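Group II chitinase (Ostrinia furnacalis, PDB 6JAV) probably hydrolyses chitin as an endochitinase, this chain being a family 18 catalytic domain of a much longer chitin-binding protein, caught with an inhibitor bound. Local coordinates at residues L9-T14 with S34-I39; S17-G22 with D56-Y61; P21-Y26 with R354-Q359; W346-D351 with P363-I368. One frame throughout, in Å; residues are numbered along the deposited sequence.

Contact 1: L9-T14 with S34-I39; sequences LVCYYT and SLCTHI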
loop_
_atom_site.group_PDB
_atom_site.type_symbol
_atom_site.label_atom_id
_atom_site.label_comp_id
_atom_site.label_asym_id
_atom_site.label_seq_id
_atom_site.Cartn_x
_atom_site.Cartn_y
_atom_site.Cartn_z
ATOM N N LEU A 9 12.357 -4.204 0.201
ATOM C CA LEU A 9 11.122 -4.645 -0.456
ATOM C C LEU A 9 10.146 -4.872 0.699
ATOM O O LEU A 9 10.258 -5.863 1.438
ATOM C CB LEU A 9 11.343 -5.894 -1.318
ATOM C CG LEU A 9 10.376 -6.067 -2.498
ATOM C CD1 LEU A 9 10.723 -7.289 -3.383
ATOM C CD2 LEU A 9 8.933 -6.090 -2.090
ATOM N N VAL A 10 9.248 -3.907 0.899
ATOM C CA VAL A 10 8.343 -3.883 2.038
ATOM C C VAL A 10 7.032 -4.524 1.601
ATOM O O VAL A 10 6.359 -4.031 0.685
ATOM C CB VAL A 10 8.116 -2.439 2.525
ATOM C CG1 VAL A 10 7.141 -2.398 3.677
ATOM C CG2 VAL A 10 9.445 -1.768 2.941
ATOM N N CYS A 11 6.671 -5.639 2.235
ATOM C CA CYS A 11 5.495 -6.413 1.842
ATOM C C CYS A 11 4.415 -6.255 2.894
ATOM O O CYS A 11 4.651 -6.568 4.069
ATOM C CB CYS A 11 5.837 -7.897 1.791
ATOM S SG CYS A 11 7.075 -8.346 0.562
ATOM N N TYR A 12 3.222 -5.820 2.485
ATOM C CA TYR A 12 2.092 -5.797 3.409
ATOM C C TYR A 12 1.404 -7.156 3.464
ATOM O O TYR A 12 1.105 -7.766 2.429
ATOM C CB TYR A 12 1.080 -4.686 3.059
ATOM C CG TYR A 12 1.506 -3.317 3.554
ATOM C CD1 TYR A 12 2.350 -2.510 2.778
ATOM C CD2 TYR A 12 1.115 -2.865 4.804
ATOM C CE1 TYR A 12 2.806 -1.271 3.251
ATOM C CE2 TYR A 12 1.556 -1.629 5.280
ATOM C CZ TYR A 12 2.402 -0.861 4.496
ATOM O OH TYR A 12 2.824 0.382 4.952
ATOM N N TYR A 13 1.159 -7.610 4.682
ATOM C CA TYR A 13 0.373 -8.791 5.011
ATOM C C TYR A 13 -0.978 -8.292 5.530
ATOM O O TYR A 13 -1.042 -7.264 6.218
ATOM C CB TYR A 13 1.125 -9.573 6.123
ATOM C CG TYR A 13 0.263 -10.659 6.707
ATOM C CD1 TYR A 13 0.169 -11.899 6.099
ATOM C CD2 TYR A 13 -0.531 -10.401 7.811
ATOM C CE1 TYR A 13 -0.708 -12.884 6.618
ATOM C CE2 TYR A 13 -1.372 -11.360 8.322
ATOM C CZ TYR A 13 -1.465 -12.574 7.710
ATOM O OH TYR A 13 -2.348 -13.505 8.243
ATOM N N THR A 14 -2.064 -8.996 5.212
ATOM C CA THR A 14 -3.393 -8.592 5.659
ATOM C C THR A 14 -4.055 -9.737 6.419
ATOM O O THR A 14 -4.118 -10.874 5.921
ATOM C CB THR A 14 -4.288 -8.061 4.510
ATOM O OG1 THR A 14 -4.597 -9.102 3.552
ATOM C CG2 THR A 14 -3.593 -6.920 3.759
ATOM N N SER A 34 11.756 -15.396 0.888
ATOM C CA SER A 34 12.767 -14.913 -0.041
ATOM C C SER A 34 12.333 -13.669 -0.796
ATOM O O SER A 34 13.140 -13.116 -1.556
ATOM C CB SER A 34 13.136 -16.011 -1.047
ATOM O OG SER A 34 12.064 -16.263 -1.912
ATOM N N LEU A 35 11.097 -13.197 -0.599
ATOM C CA LEU A 35 10.558 -12.136 -1.447
ATOM C C LEU A 35 10.404 -10.798 -0.732
ATOM O O LEU A 35 9.930 -9.850 -1.352
ATOM C CB LEU A 35 9.205 -12.569 -2.013
ATOM C CG LEU A 35 9.272 -13.813 -2.909
ATOM C CD1 LEU A 35 7.886 -14.159 -3.432
ATOM C CD2 LEU A 35 10.229 -13.570 -4.045
ATOM N N CYS A 36 10.759 -10.687 0.544
ATOM C CA CYS A 36 10.541 -9.446 1.282
ATOM C C CYS A 36 11.739 -9.198 2.178
ATOM O O CYS A 36 12.327 -10.140 2.707
ATOM C CB CYS A 36 9.327 -9.583 2.208
ATOM S SG CYS A 36 7.799 -10.115 1.388
ATOM N N THR A 37 12.085 -7.924 2.381
ATOM C CA THR A 37 13.030 -7.566 3.440
ATOM C C THR A 37 12.312 -7.145 4.710
ATOM O O THR A 37 12.883 -7.232 5.796
ATOM C CB THR A 37 13.957 -6.416 3.010
ATOM O OG1 THR A 37 13.184 -5.248 2.725
ATOM C CG2 THR A 37 14.747 -6.838 1.765
ATOM N N HIS A 38 11.085 -6.661 4.571
ATOM C CA HIS A 38 10.279 -6.148 5.671
ATOM C C HIS A 38 8.865 -6.640 5.429
ATOM O O HIS A 38 8.400 -6.664 4.275
ATOM C CB HIS A 38 10.253 -4.612 5.671
ATOM C CG HIS A 38 11.580 -3.984 5.988
ATOM N ND1 HIS A 38 12.665 -4.050 5.141
ATOM C CD2 HIS A 38 11.988 -3.281 7.072
ATOM C CE1 HIS A 38 13.695 -3.427 5.696
ATOM N NE2 HIS A 38 13.313 -2.962 6.873
ATOM N N ILE A 39 8.196 -7.097 6.480
ATOM C CA ILE A 39 6.782 -7.443 6.408
ATOM C C ILE A 39 6.055 -6.511 7.350
ATOM O O ILE A 39 6.504 -6.304 8.487
ATOM C CB ILE A 39 6.536 -8.907 6.820
ATOM C CG1 ILE A 39 7.172 -9.841 5.793
ATOM C CG2 ILE A 39 5.035 -9.160 6.947
ATOM C CD1 ILE A 39 7.391 -11.266 6.320
#
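A disulfide joins Cys11 to Cys36 and ties strand 8-14 to the loop that leads into strand 38-46, its parallel neighbour in the family 18 TIM barrel. Cys36 stands just ahead of the regular parallel pairing, in which Val10 lies beside His38 and Cys11 beside Ile39. Cys11 N donates almost straight to His38 O (2.9 Å, 172°). At the strand's start the carbonyl of Leu9 receives two backbone N-H groups: Thr37 N at 2.9 Å, in the carbonyl plane on a lone pair, and His38 N in a weak bond of 3.3 Å. Leu9 N turns instead to a side chain, giving its hydrogen to Thr37 OG1 at 2.9 Å. A threonine suits this place because its hydroxyl stands in for a strand carbonyl; chi1 of 61° sets OG1 between its own N and carbonyl carbon.

The apolar contacts are slight: Val10 CG2 rests on His38 CB, and Ile39 CG2 on Tyr13 CB at 4.0 Å. Farther out, helix 363-373 covers Leu9 and Leu35, and the ring of His38 meets Trp192 edge-to-face. Thr37 OG1, the acceptor for Leu9 N, also shares a hydrogen bond with His38 ND1 (2.7 Å), in plane at the edge of the imidazole.

Contact 2: S17-G22 with D56-Y61; sequences SWYRPG and DTWSDY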
loop_
_atom_site.group_PDB
_atom_site.type_symbol
_atom_site.label_atom_id
_atom_site.label_comp_id
_atom_site.label_asym_id
_atom_site.label_seq_id
_atom_site.Cartn_x
_atom_site.Cartn_y
_atom_site.Cartn_z
ATOM N N SER A 17 -7.296 -11.584 4.737
ATOM C CA SER A 17 -7.172 -12.480 3.596
ATOM C C SER A 17 -7.350 -13.942 3.984
ATOM O O SER A 17 -7.491 -14.802 3.104
ATOM C CB SER A 17 -5.818 -12.248 2.901
ATOM O OG SER A 17 -4.712 -12.463 3.755
ATOM N N TRP A 18 -7.366 -14.231 5.287
ATOM C CA TRP A 18 -7.652 -15.576 5.766
ATOM C C TRP A 18 -9.085 -15.981 5.462
ATOM O O TRP A 18 -9.351 -17.169 5.248
ATOM C CB TRP A 18 -7.440 -15.573 7.282
ATOM C CG TRP A 18 -7.399 -16.914 7.953
ATOM C CD1 TRP A 18 -6.882 -18.068 7.454
ATOM C CD2 TRP A 18 -7.823 -17.197 9.290
ATOM N NE1 TRP A 18 -6.999 -19.082 8.388
ATOM C CE2 TRP A 18 -7.570 -18.568 9.523
ATOM C CE3 TRP A 18 -8.401 -16.428 10.310
ATOM C CZ2 TRP A 18 -7.866 -19.189 10.743
ATOM C CZ3 TRP A 18 -8.693 -17.051 11.534
ATOM C CH2 TRP A 18 -8.430 -18.416 11.728
ATOM N N TYR A 19 -9.998 -15.018 5.418
ATOM C CA TYR A 19 -11.434 -15.263 5.260
ATOM C C TYR A 19 -11.818 -15.133 3.796
ATOM O O TYR A 19 -12.584 -14.252 3.398
ATOM C CB TYR A 19 -12.227 -14.266 6.078
ATOM C CG TYR A 19 -11.862 -14.197 7.537
ATOM C CD1 TYR A 19 -12.361 -15.126 8.437
ATOM C CD2 TYR A 19 -11.033 -13.196 8.014
ATOM C CE1 TYR A 19 -12.064 -15.048 9.790
ATOM C CE2 TYR A 19 -10.733 -13.104 9.363
ATOM C CZ TYR A 19 -11.245 -14.032 10.247
ATOM O OH TYR A 19 -10.929 -13.935 11.583
ATOM N N ARG A 20 -11.187 -15.977 3.000
ATOM C CA ARG A 20 -11.486 -16.082 1.583
ATOM C C ARG A 20 -11.638 -17.551 1.238
ATOM O O ARG A 20 -10.989 -18.418 1.843
ATOM C CB ARG A 20 -10.342 -15.471 0.755
ATOM C CG ARG A 20 -10.290 -13.963 0.862
ATOM C CD ARG A 20 -9.242 -13.294 -0.048
ATOM N NE ARG A 20 -9.289 -11.852 0.220
ATOM C CZ ARG A 20 -8.237 -11.032 0.157
ATOM N NH1 ARG A 20 -7.054 -11.475 -0.184
ATOM N NH2 ARG A 20 -8.392 -9.751 0.468
ATOM N N PRO A 21 -12.473 -17.858 0.245
ATOM C CA PRO A 21 -12.749 -19.259 -0.094
ATOM C C PRO A 21 -11.642 -19.880 -0.924
ATOM O O PRO A 21 -10.904 -19.194 -1.642
ATOM C CB PRO A 21 -14.034 -19.152 -0.924
ATOM C CG PRO A 21 -13.939 -17.805 -1.585
ATOM C CD PRO A 21 -13.280 -16.909 -0.541
ATOM N N GLY A 22 -11.544 -21.208 -0.831
ATOM C CA GLY A 22 -10.711 -21.966 -1.750
ATOM C C GLY A 22 -9.298 -21.435 -1.855
ATOM O O GLY A 22 -8.635 -21.152 -0.847
ATOM N N ASP A 56 -8.704 -8.011 15.052
ATOM C CA ASP A 56 -9.417 -9.283 14.937
ATOM C C ASP A 56 -8.808 -10.204 15.991
ATOM O O ASP A 56 -7.813 -10.883 15.740
ATOM C CB ASP A 56 -9.225 -9.801 13.501
ATOM C CG ASP A 56 -9.827 -11.173 13.273
ATOM O OD1 ASP A 56 -10.334 -11.780 14.224
ATOM O OD2 ASP A 56 -9.785 -11.625 12.105
ATOM N N THR A 57 -9.422 -10.263 17.184
ATOM C CA THR A 57 -8.833 -11.098 18.229
ATOM C C THR A 57 -8.812 -12.577 17.848
ATOM O O THR A 57 -7.884 -13.297 18.252
ATOM C CB THR A 57 -9.528 -10.868 19.569
ATOM O OG1 THR A 57 -10.907 -11.201 19.439
ATOM C CG2 THR A 57 -9.387 -9.421 19.985
ATOM N N TRP A 58 -9.792 -13.040 17.059
ATOM C CA TRP A 58 -9.845 -14.458 16.685
ATOM C C TRP A 58 -8.597 -14.855 15.899
ATOM O O TRP A 58 -7.987 -15.898 16.171
ATOM C CB TRP A 58 -11.122 -14.764 15.878
ATOM C CG TRP A 58 -11.228 -16.185 15.252
ATOM C CD1 TRP A 58 -11.297 -16.496 13.924
ATOM C CD2 TRP A 58 -11.297 -17.425 15.951
ATOM N NE1 TRP A 58 -11.401 -17.860 13.751
ATOM C CE2 TRP A 58 -11.400 -18.451 14.986
ATOM C CE3 TRP A 58 -11.274 -17.765 17.289
ATOM C CZ2 TRP A 58 -11.474 -19.805 15.335
ATOM C CZ3 TRP A 58 -11.334 -19.116 17.644
ATOM C CH2 TRP A 58 -11.429 -20.111 16.670
ATOM N N SER A 59 -8.201 -14.037 14.916
ATOM C CA SER A 59 -6.994 -14.378 14.161
ATOM C C SER A 59 -5.736 -13.920 14.894
ATOM O O SER A 59 -4.827 -14.726 15.143
ATOM C CB SER A 59 -7.052 -13.805 12.742
ATOM O OG SER A 59 -7.089 -12.381 12.766
ATOM N N ASP A 60 -5.695 -12.644 15.279
ATOM C CA ASP A 60 -4.464 -12.033 15.783
ATOM C C ASP A 60 -3.986 -12.704 17.060
ATOM O O ASP A 60 -2.778 -12.880 17.254
ATOM C CB ASP A 60 -4.689 -10.532 16.061
ATOM C CG ASP A 60 -5.139 -9.739 14.834
ATOM O OD1 ASP A 60 -4.909 -10.168 13.683
ATOM O OD2 ASP A 60 -5.767 -8.674 15.030
ATOM N N TYR A 61 -4.912 -13.025 17.970
ATOM C CA TYR A 61 -4.596 -13.607 19.278
ATOM C C TYR A 61 -4.936 -15.092 19.332
ATOM O O TYR A 61 -4.051 -15.928 19.544
ATOM C CB TYR A 61 -5.362 -12.859 20.378
ATOM C CG TYR A 61 -4.965 -11.416 20.599
ATOM C CD1 TYR A 61 -3.694 -10.954 20.265
ATOM C CD2 TYR A 61 -5.855 -10.523 21.173
ATOM C CE1 TYR A 61 -3.342 -9.617 20.479
ATOM C CE2 TYR A 61 -5.510 -9.199 21.400
ATOM C CZ TYR A 61 -4.248 -8.764 21.043
ATOM O OH TYR A 61 -3.901 -7.444 21.277
#
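Tyr19, with CG anti to its carbonyl carbon (chi1 -54°), and Asp56, with CG anti to its backbone N (chi1 176°), extend toward each other from opposite directions until phenol and carboxylate meet. Asp56 is the N-cap of helix 57-62, and the contact ties that cap to the loop after the first barrel strand. Tyr19 OH donates to the syn lone pair of Asp56 OD2 at 2.6 Å; OD2 lies in plane at the ring edge, and ring and carboxylate planes are 22° apart, nearly coplanar. The other oxygen does the capping: Ser59 N reaches Asp56 OD1 at 3.2 Å, from well above the carboxylate plane. Aspartate suits the place because its two oxygens can serve helix and loop at once. Its backbone N is held as well, by Asp60 OD2 at 3.0 Å.

Beside this polar pair the indoles of Trp18 and Trp58 lie with planes near parallel but slid so far that they barely overlap, Trp18 CZ3 coming 3.6 Å from Trp58 CD1. Ser59, small enough to let the indole close in, offers its CB to Trp18 CE3 at 3.8 Å. Phe65 meets the Trp18 ring from beyond the segments, and Arg20 of the same loop touches the bound inhibitor. The phenol oxygen also borders the second indole: Tyr19 OH lies in the plane of the Trp58 ring, 3.5 Å from Trp58 CD1 at its edge.

Contact 3: P21-Y26 with R354-Q359; sequences PGIGKY and RNRCGQ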
loop_
_atom_site.group_PDB
_atom_site.type_symbol
_atom_site.label_atom_id
_atom_site.label_comp_id
_atom_site.label_asym_id
_atom_site.label_seq_id
_atom_site.Cartn_x
_atom_site.Cartn_y
_atom_site.Cartn_z
ATOM N N PRO A 21 -12.473 -17.858 0.245
ATOM C CA PRO A 21 -12.749 -19.259 -0.094
ATOM C C PRO A 21 -11.642 -19.880 -0.924
ATOM O O PRO A 21 -10.904 -19.194 -1.642
ATOM C CB PRO A 21 -14.034 -19.152 -0.924
ATOM C CG PRO A 21 -13.939 -17.805 -1.585
ATOM C CD PRO A 21 -13.280 -16.909 -0.541
ATOM N N GLY A 22 -11.544 -21.208 -0.831
ATOM C CA GLY A 22 -10.711 -21.966 -1.750
ATOM C C GLY A 22 -9.298 -21.435 -1.855
ATOM O O GLY A 22 -8.635 -21.152 -0.847
ATOM N N ILE A 23 -8.815 -21.287 -3.088
ATOM C CA ILE A 23 -7.438 -20.851 -3.276
ATOM C C ILE A 23 -7.211 -19.402 -2.868
ATOM O O ILE A 23 -6.057 -18.986 -2.782
ATOM C CB ILE A 23 -6.965 -21.062 -4.725
ATOM C CG1 ILE A 23 -7.792 -20.223 -5.675
ATOM C CG2 ILE A 23 -6.969 -22.524 -5.070
ATOM C CD1 ILE A 23 -7.086 -19.960 -6.960
ATOM N N GLY A 24 -8.268 -18.641 -2.584
ATOM C CA GLY A 24 -8.055 -17.273 -2.143
ATOM C C GLY A 24 -7.615 -17.162 -0.700
ATOM O O GLY A 24 -7.158 -16.088 -0.281
ATOM N N LYS A 25 -7.773 -18.224 0.079
ATOM C CA LYS A 25 -7.327 -18.191 1.462
ATOM C C LYS A 25 -5.820 -17.936 1.512
ATOM O O LYS A 25 -5.041 -18.524 0.752
ATOM C CB LYS A 25 -7.660 -19.536 2.128
ATOM C CG LYS A 25 -7.308 -19.584 3.616
ATOM C CD LYS A 25 -7.759 -20.907 4.217
ATOM C CE LYS A 25 -7.219 -21.084 5.608
ATOM N NZ LYS A 25 -7.516 -22.468 6.072
ATOM N N TYR A 26 -5.408 -17.038 2.405
ATOM C CA TYR A 26 -3.997 -16.772 2.645
ATOM C C TYR A 26 -3.768 -16.783 4.152
ATOM O O TYR A 26 -4.559 -16.196 4.903
ATOM C CB TYR A 26 -3.653 -15.388 2.053
ATOM C CG TYR A 26 -2.167 -15.077 1.999
ATOM C CD1 TYR A 26 -1.511 -14.561 3.120
ATOM C CD2 TYR A 26 -1.417 -15.294 0.830
ATOM C CE1 TYR A 26 -0.168 -14.273 3.078
ATOM C CE2 TYR A 26 -0.051 -14.980 0.772
ATOM C CZ TYR A 26 0.558 -14.478 1.914
ATOM O OH TYR A 26 1.900 -14.162 1.932
ATOM N N ARG A 354 -0.479 -18.744 -5.756
ATOM C CA ARG A 354 -0.770 -20.161 -5.998
ATOM C C ARG A 354 -0.470 -20.606 -7.420
ATOM O O ARG A 354 -0.666 -21.786 -7.738
ATOM C CB ARG A 354 -2.230 -20.466 -5.662
ATOM C CG ARG A 354 -2.525 -20.239 -4.207
ATOM C CD ARG A 354 -3.812 -20.841 -3.859
ATOM N NE ARG A 354 -4.207 -20.577 -2.482
ATOM C CZ ARG A 354 -3.834 -21.307 -1.444
ATOM N NH1 ARG A 354 -3.037 -22.357 -1.615
ATOM N NH2 ARG A 354 -4.261 -20.983 -0.233
ATOM N N ASN A 355 -0.000 -19.703 -8.289
ATOM C CA ASN A 355 0.246 -20.038 -9.693
ATOM C C ASN A 355 -1.029 -20.521 -10.386
ATOM O O ASN A 355 -1.002 -21.472 -11.183
ATOM C CB ASN A 355 1.390 -21.042 -9.843
ATOM C CG ASN A 355 1.933 -21.104 -11.249
ATOM O OD1 ASN A 355 1.662 -20.243 -12.084
ATOM N ND2 ASN A 355 2.711 -22.134 -11.522
ATOM N N ARG A 356 -2.157 -19.877 -10.073
ATOM C CA ARG A 356 -3.417 -20.154 -10.766
ATOM C C ARG A 356 -3.324 -19.811 -12.248
ATOM O O ARG A 356 -4.093 -20.356 -13.063
ATOM C CB ARG A 356 -4.530 -19.332 -10.115
ATOM C CG ARG A 356 -5.939 -19.658 -10.570
ATOM C CD ARG A 356 -6.877 -18.579 -10.085
ATOM N NE ARG A 356 -8.275 -18.874 -10.380
ATOM C CZ ARG A 356 -9.231 -17.956 -10.425
ATOM N NH1 ARG A 356 -8.940 -16.681 -10.187
ATOM N NH2 ARG A 356 -10.482 -18.314 -10.702
ATOM N N CYS A 357 -2.434 -18.891 -12.620
ATOM C CA CYS A 357 -2.359 -18.383 -13.985
ATOM C C CYS A 357 -1.202 -18.964 -14.779
ATOM O O CYS A 357 -1.020 -18.592 -15.939
ATOM C CB CYS A 357 -2.319 -16.851 -13.994
ATOM S SG CYS A 357 -3.940 -16.220 -13.495
ATOM N N GLY A 358 -0.425 -19.867 -14.186
ATOM C CA GLY A 358 0.602 -20.561 -14.943
ATOM C C GLY A 358 1.830 -19.750 -15.308
ATOM O O GLY A 358 2.653 -20.233 -16.090
ATOM N N GLN A 359 1.990 -18.542 -14.764
ATOM C CA GLN A 359 3.162 -17.697 -14.973
ATOM C C GLN A 359 4.225 -17.896 -13.892
ATOM O O GLN A 359 5.229 -17.172 -13.877
ATOM C CB GLN A 359 2.734 -16.216 -15.038
ATOM C CG GLN A 359 1.711 -15.880 -16.145
ATOM C CD GLN A 359 0.656 -14.813 -15.744
ATOM O OE1 GLN A 359 0.786 -14.118 -14.719
ATOM N NE2 GLN A 359 -0.396 -14.684 -16.571
#
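Arg354 reaches across to the 21-26 loop and spends two N-H groups on its backbone carbonyls. Arg354 NE donates to Ile23 O at a doubtfully short 2.5 Å, and Arg354 NH2 to Lys25 O at 2.8 Å, with the donor tilted 26° from that carbonyl's plane. Both acceptors lie toward the edge of the guanidinium, as befits a group whose hydrogens point outward in its plane. Lys25 O has a second donor in the hydroxyl of Tyr353, so two groups grip it. The loop satisfies some of its own backbone too: Gly24 N binds Pro21 O at 2.9 Å, and Lys25 N binds Gly22 O at 3.2 Å. Arginine suits the site because it can bridge two carbonyls two residues apart while its extended methylene chain passes over an apolar neighbour.

That neighbour is Ile23, whose CB lies 3.3 Å from Arg354 CD. With chi1 at 63°, CG1 is set between the backbone N and the carbonyl carbon, and CD1 meets Arg356 CD at 3.4 Å, crossing the arginine chain at about a right angle. The charged end of Arg356 forms salt bridges with Asp292 and Glu277. Cys357 is disulfide-bonded to Cys291. The arrangement is a surface contact between two loops of the family 18 barrel, one arginine bridging two backbone carbonyls to join the loop after the first strand to the one after the last.

Contact 4: W346-D351 with P363-I368; sequences WALDLD and PLLNAI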
loop_
_atom_site.group_PDB
_atom_site.type_symbol
_atom_site.label_atom_id
_atom_site.label_comp_id
_atom_site.label_asym_id
_atom_site.label_seq_id
_atom_site.Cartn_x
_atom_site.Cartn_y
_atom_site.Cartn_z
ATOM N N TRP A 346 1.296 -3.698 -2.043
ATOM C CA TRP A 346 -0.012 -3.958 -1.467
ATOM C C TRP A 346 -0.666 -4.958 -2.401
ATOM O O TRP A 346 -1.109 -4.571 -3.493
ATOM C CB TRP A 346 -0.879 -2.688 -1.430
ATOM C CG TRP A 346 -2.157 -3.046 -0.702
ATOM C CD1 TRP A 346 -3.319 -3.597 -1.238
ATOM C CD2 TRP A 346 -2.344 -3.027 0.707
ATOM N NE1 TRP A 346 -4.217 -3.857 -0.226
ATOM C CE2 TRP A 346 -3.636 -3.525 0.974
ATOM C CE3 TRP A 346 -1.536 -2.634 1.777
ATOM C CZ2 TRP A 346 -4.139 -3.613 2.270
ATOM C CZ3 TRP A 346 -2.040 -2.720 3.061
ATOM C CH2 TRP A 346 -3.324 -3.206 3.291
ATOM N N ALA A 347 -0.782 -6.234 -2.003
ATOM C CA ALA A 347 -0.358 -6.828 -0.733
ATOM C C ALA A 347 -0.004 -8.288 -1.100
ATOM O O ALA A 347 -0.305 -8.758 -2.213
ATOM C CB ALA A 347 -1.490 -6.798 0.285
ATOM N N LEU A 348 0.634 -9.001 -0.172
ATOM C CA LEU A 348 1.126 -10.354 -0.460
ATOM C C LEU A 348 0.031 -11.259 -1.019
ATOM O O LEU A 348 0.273 -12.035 -1.957
ATOM C CB LEU A 348 1.675 -10.960 0.837
ATOM C CG LEU A 348 3.061 -10.467 1.229
ATOM C CD1 LEU A 348 3.347 -10.734 2.725
ATOM C CD2 LEU A 348 4.129 -11.098 0.340
ATOM N N ASP A 349 -1.169 -11.171 -0.451
ATOM C CA ASP A 349 -2.246 -12.118 -0.735
ATOM C C ASP A 349 -2.986 -11.802 -2.016
ATOM O O ASP A 349 -3.942 -12.512 -2.343
ATOM C CB ASP A 349 -3.254 -12.054 0.417
ATOM C CG ASP A 349 -3.663 -10.628 0.731
ATOM O OD1 ASP A 349 -2.958 -9.966 1.534
ATOM O OD2 ASP A 349 -4.644 -10.128 0.150
ATOM N N LEU A 350 -2.564 -10.786 -2.770
ATOM C CA LEU A 350 -3.256 -10.413 -3.990
ATOM C C LEU A 350 -2.505 -10.800 -5.255
ATOM O O LEU A 350 -3.131 -10.881 -6.319
ATOM C CB LEU A 350 -3.575 -8.906 -4.004
ATOM C CG LEU A 350 -4.406 -8.423 -2.788
ATOM C CD1 LEU A 350 -4.434 -6.884 -2.718
ATOM C CD2 LEU A 350 -5.839 -8.975 -2.829
ATOM N N ASP A 351 -1.192 -11.001 -5.177
ATOM C CA ASP A 351 -0.409 -11.566 -6.278
ATOM C C ASP A 351 -0.839 -13.021 -6.482
ATOM O O ASP A 351 -1.550 -13.593 -5.656
ATOM C CB ASP A 351 1.077 -11.456 -5.907
ATOM C CG ASP A 351 2.055 -11.694 -7.060
ATOM O OD1 ASP A 351 1.672 -11.812 -8.250
ATOM O OD2 ASP A 351 3.255 -11.755 -6.716
ATOM N N PRO A 363 4.118 -14.076 -9.510
ATOM C CA PRO A 363 4.761 -13.480 -10.698
ATOM C C PRO A 363 5.107 -12.006 -10.533
ATOM O O PRO A 363 6.174 -11.560 -10.980
ATOM C CB PRO A 363 3.718 -13.726 -11.809
ATOM C CG PRO A 363 2.398 -13.793 -11.077
ATOM C CD PRO A 363 2.733 -14.500 -9.779
ATOM N N LEU A 364 4.221 -11.218 -9.925
ATOM C CA LEU A 364 4.528 -9.795 -9.786
ATOM C C LEU A 364 5.648 -9.566 -8.784
ATOM O O LEU A 364 6.597 -8.804 -9.045
ATOM C CB LEU A 364 3.276 -9.016 -9.385
ATOM C CG LEU A 364 2.078 -9.059 -10.356
ATOM C CD1 LEU A 364 0.959 -8.096 -9.907
ATOM C CD2 LEU A 364 2.470 -8.779 -11.795
ATOM N N LEU A 365 5.556 -10.204 -7.624
ATOM C CA LEU A 365 6.561 -9.995 -6.593
ATOM C C LEU A 365 7.917 -10.546 -7.011
ATOM O O LEU A 365 8.953 -9.911 -6.760
ATOM C CB LEU A 365 6.061 -10.590 -5.278
ATOM C CG LEU A 365 6.884 -10.320 -4.025
ATOM C CD1 LEU A 365 7.209 -8.815 -3.851
ATOM C CD2 LEU A 365 6.113 -10.869 -2.821
ATOM N N ASN A 366 7.944 -11.699 -7.678
ATOM C CA ASN A 366 9.219 -12.180 -8.219
ATOM C C ASN A 366 9.797 -11.231 -9.265
ATOM O O ASN A 366 11.021 -11.092 -9.364
ATOM C CB ASN A 366 9.080 -13.590 -8.790
ATOM C CG ASN A 366 9.353 -14.641 -7.758
ATOM O OD1 ASN A 366 10.491 -14.789 -7.291
ATOM N ND2 ASN A 366 8.314 -15.392 -7.379
ATOM N N ALA A 367 8.947 -10.610 -10.080
ATOM C CA ALA A 367 9.455 -9.636 -11.055
ATOM C C ALA A 367 10.127 -8.464 -10.343
ATOM O O ALA A 367 11.188 -7.990 -10.775
ATOM C CB ALA A 367 8.321 -9.142 -11.959
ATOM N N ILE A 368 9.534 -7.994 -9.245
ATOM C CA ILE A 368 10.148 -6.917 -8.471
ATOM C C ILE A 368 11.500 -7.349 -7.927
ATOM O O ILE A 368 12.497 -6.622 -8.050
ATOM C CB ILE A 368 9.214 -6.460 -7.334
ATOM C CG1 ILE A 368 7.913 -5.869 -7.873
ATOM C CG2 ILE A 368 9.951 -5.438 -6.424
ATOM C CD1 ILE A 368 6.842 -5.640 -6.810
#
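Asp351 points its carboxylate at the first turn of helix 363-373, and each oxygen takes one backbone N-H. Leu364 N meets Asp351 OD1 at 3.1 Å on the syn side, 19° out of the carboxylate plane; Leu365 N meets Asp351 OD2 at 2.9 Å from 39° out of it. The pair is reached because CG stands anti to the backbone N (chi1 -166°). A carboxylate fits here, since the opening N-H groups of a helix lack carbonyl partners within it, and the helix end would probably stabilise the negative charge. OD2 has a further partner in His362 ND1.

Pro363, Leu364 and Leu365 pack against the acid. Asp351 and Pro363 slide past each other in opposite directions, Pro363 CD lying 3.3 Å from Asp351 OD1; proline suits a first helical turn, where its N-H is not needed within the helix. Asp351 crosses Leu365 at about a right angle, and Asp351 OD2 lies 3.4 Å from Leu365 CB. Leu365 carries the contact on to Leu348, CD2 to CD2 at 3.7 Å, the two branched ends meeting obliquely. Leu348 and Leu365 both reach strand 8-14, at Cys11 and Leu9, while Leu364 lies between strand 244-257 and helix 325-337, touching Met250 and Val325.

How the contacts relate
From the N terminus, strand 8-14 enters contact 1, which closes a 19-residue loop onto strand 38-46. Contact 2 starts inside that loop and ends beyond it at helix 57-62, so the two cross. Contact 3 leaves from the same loop, so it too crosses contact 1, shares Pro21 and Gly22 with contact 2, and spans to 354-359. Contact 4 closes between strand 342-346 and helix 363-373, crossing contact 3. Contacts 1, 3 and 4 bring the beginning and end of the barrel together, while contact 2 ties in helix 57-62. Tyr12 O and Leu348 N link contacts 1 and 4; Asp349 of contact 4 takes a probable hydrogen bond from Thr14 OG1 and a salt bridge from Arg20.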